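Side-chain contacts in cycloalternan-forming enzyme (Listeria monocytogenes serovar 1/2a, PDB 5F7U), which belongs to the glycoside hydrolase family 31 proteins, joining a TIM barrel to several beta-rich domains, and carries bound glycans and magnesium ions: residues A[159-164]-A[203-208]; A[214-219]-A[317-322]. The protein carries 1 engineered substitution. All coordinates share one frame; numbering follows the deposited sequence.

Contact 1: A[159-164]-A[203-208]; sequences LRMELS and YRMEVH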
# COMPACT_ATOMS: atom_id res chain seq x y z
N LEU A 159 -14.17 -13.50 14.02
CA LEU A 159 -14.88 -13.33 15.29
C LEU A 159 -15.02 -11.86 15.62
O LEU A 159 -14.06 -11.11 15.52
CB LEU A 159 -14.12 -14.06 16.40
CG LEU A 159 -14.57 -13.86 17.85
CD1 LEU A 159 -15.92 -14.55 18.09
CD2 LEU A 159 -13.52 -14.40 18.81
N ARG A 160 -16.22 -11.45 16.03
CA ARG A 160 -16.47 -10.07 16.44
C ARG A 160 -16.76 -10.04 17.94
O ARG A 160 -17.61 -10.79 18.42
CB ARG A 160 -17.67 -9.50 15.68
CG ARG A 160 -17.88 -8.01 15.88
CD ARG A 160 -19.17 -7.61 15.21
NE ARG A 160 -19.36 -6.18 15.18
CZ ARG A 160 -20.36 -5.59 14.53
NH1 ARG A 160 -21.27 -6.33 13.87
NH2 ARG A 160 -20.44 -4.26 14.52
N MET A 161 -16.08 -9.15 18.65
CA MET A 161 -16.33 -8.92 20.08
C MET A 161 -16.93 -7.55 20.31
O MET A 161 -16.39 -6.58 19.81
CB MET A 161 -15.00 -8.93 20.84
CG MET A 161 -14.72 -10.21 21.55
SD MET A 161 -14.32 -11.48 20.37
CE MET A 161 -12.63 -10.95 20.00
N GLU A 162 -18.01 -7.49 21.09
CA GLU A 162 -18.64 -6.22 21.38
C GLU A 162 -18.86 -6.15 22.87
O GLU A 162 -19.56 -6.99 23.46
CB GLU A 162 -19.96 -6.06 20.62
CG GLU A 162 -19.77 -5.90 19.11
CD GLU A 162 -21.10 -5.96 18.38
OE1 GLU A 162 -21.61 -7.08 18.13
OE2 GLU A 162 -21.63 -4.88 18.10
N LEU A 163 -18.19 -5.18 23.50
CA LEU A 163 -18.26 -5.07 24.96
C LEU A 163 -19.14 -3.88 25.33
O LEU A 163 -18.89 -2.75 24.87
CB LEU A 163 -16.85 -4.90 25.55
CG LEU A 163 -16.83 -4.62 27.07
CD1 LEU A 163 -17.16 -5.89 27.89
CD2 LEU A 163 -15.48 -4.02 27.45
N SER A 164 -20.13 -4.14 26.19
CA SER A 164 -20.97 -3.11 26.82
C SER A 164 -20.65 -3.09 28.32
O SER A 164 -21.15 -3.95 29.06
CB SER A 164 -22.47 -3.48 26.62
OG SER A 164 -23.33 -2.56 27.28
N TYR A 203 -11.85 -14.35 33.61
CA TYR A 203 -12.14 -14.31 32.18
C TYR A 203 -10.83 -14.20 31.40
O TYR A 203 -10.01 -13.35 31.70
CB TYR A 203 -13.07 -13.15 31.82
CG TYR A 203 -12.97 -12.78 30.36
CD1 TYR A 203 -13.57 -13.58 29.38
CD2 TYR A 203 -12.21 -11.66 29.96
CE1 TYR A 203 -13.44 -13.26 28.02
CE2 TYR A 203 -12.08 -11.34 28.60
CZ TYR A 203 -12.68 -12.14 27.64
OH TYR A 203 -12.55 -11.86 26.31
N ARG A 204 -10.64 -15.08 30.41
CA ARG A 204 -9.50 -14.98 29.49
C ARG A 204 -9.82 -15.75 28.23
O ARG A 204 -10.17 -16.94 28.28
CB ARG A 204 -8.21 -15.54 30.14
CG ARG A 204 -6.99 -15.33 29.27
CD ARG A 204 -5.72 -15.82 29.96
NE ARG A 204 -4.66 -15.76 28.96
CZ ARG A 204 -4.24 -16.80 28.23
NH1 ARG A 204 -4.74 -18.02 28.45
NH2 ARG A 204 -3.29 -16.61 27.33
N MET A 205 -9.68 -15.06 27.09
CA MET A 205 -9.97 -15.64 25.78
C MET A 205 -8.69 -16.06 25.05
O MET A 205 -7.72 -15.30 25.01
CB MET A 205 -10.70 -14.62 24.91
CG MET A 205 -11.06 -15.13 23.52
SD MET A 205 -11.81 -13.89 22.47
CE MET A 205 -13.40 -13.65 23.27
N GLU A 206 -8.72 -17.26 24.48
CA GLU A 206 -7.74 -17.69 23.48
C GLU A 206 -8.46 -17.96 22.17
O GLU A 206 -9.48 -18.66 22.15
CB GLU A 206 -7.05 -18.99 23.90
CG GLU A 206 -6.22 -18.89 25.17
CD GLU A 206 -5.58 -20.20 25.60
OE1 GLU A 206 -5.79 -21.27 24.97
OE2 GLU A 206 -4.87 -20.18 26.62
N VAL A 207 -7.87 -17.48 21.08
CA VAL A 207 -8.43 -17.72 19.75
C VAL A 207 -7.53 -18.75 19.07
O VAL A 207 -6.34 -18.52 18.89
CB VAL A 207 -8.52 -16.41 18.94
CG1 VAL A 207 -9.04 -16.68 17.54
CG2 VAL A 207 -9.46 -15.43 19.64
N HIS A 208 -8.11 -19.89 18.72
CA HIS A 208 -7.39 -20.96 18.06
C HIS A 208 -8.03 -21.20 16.69
O HIS A 208 -9.22 -20.90 16.46
CB HIS A 208 -7.50 -22.28 18.86
CG HIS A 208 -6.86 -22.23 20.22
ND1 HIS A 208 -5.68 -22.88 20.51
CD2 HIS A 208 -7.26 -21.65 21.38
CE1 HIS A 208 -5.37 -22.69 21.78
NE2 HIS A 208 -6.31 -21.95 22.33

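Contact 2: A[214-219]-A[317-322]; sequences LLTSEY and DKYSFV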
# COMPACT_ATOMS: atom_id res chain seq x y z
N LEU A 214 -2.85 -22.13 18.14
CA LEU A 214 -3.14 -20.84 18.76
C LEU A 214 -2.85 -19.70 17.78
O LEU A 214 -1.77 -19.67 17.18
CB LEU A 214 -2.31 -20.63 20.04
CG LEU A 214 -2.50 -19.30 20.80
CD1 LEU A 214 -3.84 -19.22 21.50
CD2 LEU A 214 -1.37 -19.14 21.81
N LEU A 215 -3.81 -18.78 17.65
CA LEU A 215 -3.63 -17.58 16.83
C LEU A 215 -3.17 -16.44 17.71
O LEU A 215 -2.08 -15.92 17.52
CB LEU A 215 -4.93 -17.23 16.06
CG LEU A 215 -5.37 -18.25 15.01
CD1 LEU A 215 -6.61 -17.73 14.28
CD2 LEU A 215 -4.25 -18.58 14.02
N THR A 216 -3.99 -16.10 18.70
CA THR A 216 -3.63 -15.09 19.70
C THR A 216 -4.46 -15.29 20.96
O THR A 216 -5.42 -16.05 20.96
CB THR A 216 -3.72 -13.63 19.16
OG1 THR A 216 -3.00 -12.73 20.02
CG2 THR A 216 -5.18 -13.18 18.96
N SER A 217 -4.09 -14.60 22.02
CA SER A 217 -4.80 -14.78 23.27
C SER A 217 -4.63 -13.55 24.09
O SER A 217 -3.67 -12.81 23.91
CB SER A 217 -4.25 -15.97 24.05
OG SER A 217 -2.87 -15.83 24.30
N GLU A 218 -5.56 -13.36 25.02
CA GLU A 218 -5.42 -12.27 25.98
C GLU A 218 -4.30 -12.52 26.97
O GLU A 218 -3.86 -13.67 27.17
CB GLU A 218 -6.75 -12.03 26.68
CG GLU A 218 -7.78 -11.34 25.78
CD GLU A 218 -9.20 -11.47 26.33
OE1 GLU A 218 -9.40 -12.21 27.31
OE2 GLU A 218 -10.12 -10.84 25.77
N TYR A 219 -3.82 -11.44 27.58
CA TYR A 219 -2.71 -11.52 28.50
C TYR A 219 -3.03 -12.45 29.69
O TYR A 219 -4.19 -12.52 30.11
CB TYR A 219 -2.23 -10.13 28.94
CG TYR A 219 -0.78 -10.13 29.35
CD1 TYR A 219 0.25 -10.31 28.40
CD2 TYR A 219 -0.41 -9.98 30.69
CE1 TYR A 219 1.59 -10.33 28.78
CE2 TYR A 219 0.94 -9.98 31.08
CZ TYR A 219 1.93 -10.17 30.12
OH TYR A 219 3.26 -10.17 30.50
N ASP A 317 6.31 -9.25 26.17
CA ASP A 317 5.40 -10.30 25.72
C ASP A 317 3.94 -9.85 25.71
O ASP A 317 3.03 -10.67 25.70
CB ASP A 317 5.57 -11.58 26.59
CG ASP A 317 5.10 -11.41 28.02
OD1 ASP A 317 4.93 -10.27 28.50
OD2 ASP A 317 4.93 -12.44 28.71
N LYS A 318 3.71 -8.54 25.67
CA LYS A 318 2.35 -8.00 25.70
C LYS A 318 2.11 -7.04 24.55
O LYS A 318 2.93 -6.16 24.29
CB LYS A 318 2.12 -7.24 27.02
CG LYS A 318 0.69 -6.73 27.22
CD LYS A 318 0.55 -5.87 28.48
CE LYS A 318 0.76 -6.69 29.73
NZ LYS A 318 0.27 -5.96 30.94
N TYR A 319 0.99 -7.20 23.85
CA TYR A 319 0.49 -6.09 23.02
C TYR A 319 -0.89 -5.63 23.46
O TYR A 319 -1.67 -6.41 23.99
CB TYR A 319 0.57 -6.34 21.50
CG TYR A 319 -0.49 -7.26 20.93
CD1 TYR A 319 -1.74 -6.76 20.51
CD2 TYR A 319 -0.23 -8.62 20.78
CE1 TYR A 319 -2.70 -7.62 19.95
CE2 TYR A 319 -1.18 -9.49 20.22
CZ TYR A 319 -2.41 -8.98 19.80
OH TYR A 319 -3.34 -9.85 19.27
N SER A 320 -1.17 -4.35 23.23
CA SER A 320 -2.38 -3.75 23.78
C SER A 320 -2.95 -2.76 22.80
O SER A 320 -2.20 -2.19 22.00
CB SER A 320 -2.07 -3.01 25.08
OG SER A 320 -1.35 -3.83 26.00
N PHE A 321 -4.26 -2.55 22.86
CA PHE A 321 -4.82 -1.35 22.25
C PHE A 321 -5.50 -0.52 23.32
O PHE A 321 -6.06 -1.05 24.26
CB PHE A 321 -5.72 -1.62 21.04
CG PHE A 321 -6.97 -2.41 21.33
CD1 PHE A 321 -8.08 -1.81 21.94
CD2 PHE A 321 -7.06 -3.75 20.94
CE1 PHE A 321 -9.23 -2.54 22.19
CE2 PHE A 321 -8.23 -4.49 21.17
CZ PHE A 321 -9.31 -3.88 21.82
N VAL A 322 -5.40 0.79 23.15
CA VAL A 322 -6.10 1.72 24.03
C VAL A 322 -6.89 2.61 23.09
O VAL A 322 -6.31 3.29 22.24
CB VAL A 322 -5.13 2.56 24.90
CG1 VAL A 322 -5.93 3.49 25.82
CG2 VAL A 322 -4.26 1.65 25.75

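Contact 1: A[159-164]-A[203-208]
Met205 and Met161 meet tip to tip between two strands that run nearly antiparallel, 163° apart in direction, but whose axes stay 11.2 Å from each other, too far for backbone pairing. Met205 bridges that gap. From CB its chain starts straight, with CG anti to the backbone N (chi1 -179°) and chi2 extended as well, which carries the sulfur well clear of its own strand. Met205 SD is the first atom to touch, lying 4.1 Å from Leu159 CD2 and 3.9 Å from Met161 CE. The bend at chi3 (-69°) then turns the methyl onto the other methionine, where Met205 CE rests 3.7 Å from Met161 SD and also reaches Met161 CG. Met161 answers with a chain folded at both chi2 and chi3. Two flexible, unbranched thioethers suit this place because they can fit their ends to one another. Shorter Val207 adds CG2 at 4.3 Å from Leu159 CD2. Leu151 touches both methionines, while Ile196 packs on Leu159 and Val207. On strand 203-209 the intervening residues are polar: Glu206 OE2 takes the salt bridge with Arg204 NH1 through its anti lone pair, and OE1 a hydrogen bond from His208 NE2. Apolar residues at every second position, facing a partner strand that is not hydrogen-bonded to them, make an arrangement characteristic of face-to-face sheet packing in a beta sandwich, consistent with the galactose mutarotase-like domain.

Contact 2: A[214-219]-A[317-322]
Asp317 opens the segment and takes a short hydrogen bond from Tyr219, whose OH lies 2.6 Å from Asp317 OD1. The phenol arrives on the syn side of the carboxylate, 24° out of its plane, and ring and carboxylate stand almost perpendicular. A carboxylate suits this place as a strong acceptor for the phenol proton. Lys318 comes next and lays its chain across one face of the same ring. Lys318 CB and CG pass near Tyr219 CE1 and CD1; the bend at chi3 (-67°) then brings Lys318 CE over the middle, 3.5 Å from the Tyr219 ring centroid, as a CH-pi contact. Beyond it Lys318 NZ makes a cation-pi contact 4.4 Å from that centroid. Lysine thus offers the aromatic face both aliphatic length and charge. Tyr319 starts away from strand 214-229, yet its length carries Tyr319 OH back to donate a hydrogen bond to Thr216 OG1 at 3.0 Å; a polar tip on an aromatic body suits this buried place. Around that ring stand Phe242, stacked on it, and Phe250 and Phe291, edge to face. Thr216, the acceptor, is half of a classic beta bulge: it and Leu215 both face Val207 in the mutarotase-like domain.

Along the chain the contacts come in series: contact 1 closes at residue 208 before contact 2 opens at 214. Their centres lie about 11 Å apart, on the same side of the chain's centre. Strands 203-209 and 214-229, successive in sequence, are antiparallel neighbours, so the second segment of contact 1 pairs directly with the first segment of contact 2. Beyond that pairing, Tyr203 OH probably hydrogen-bonds Glu218 OE2 at 2.7 Å. Strand 235-243, paired with both 214-229 and 318-327, continues the connection to the far segment of contact 2. The two contacts thus join strand 158-164 to 203-209 and strand 214-229 to 318-327 through side chains, while backbone pairing links 203-209 to 214-229.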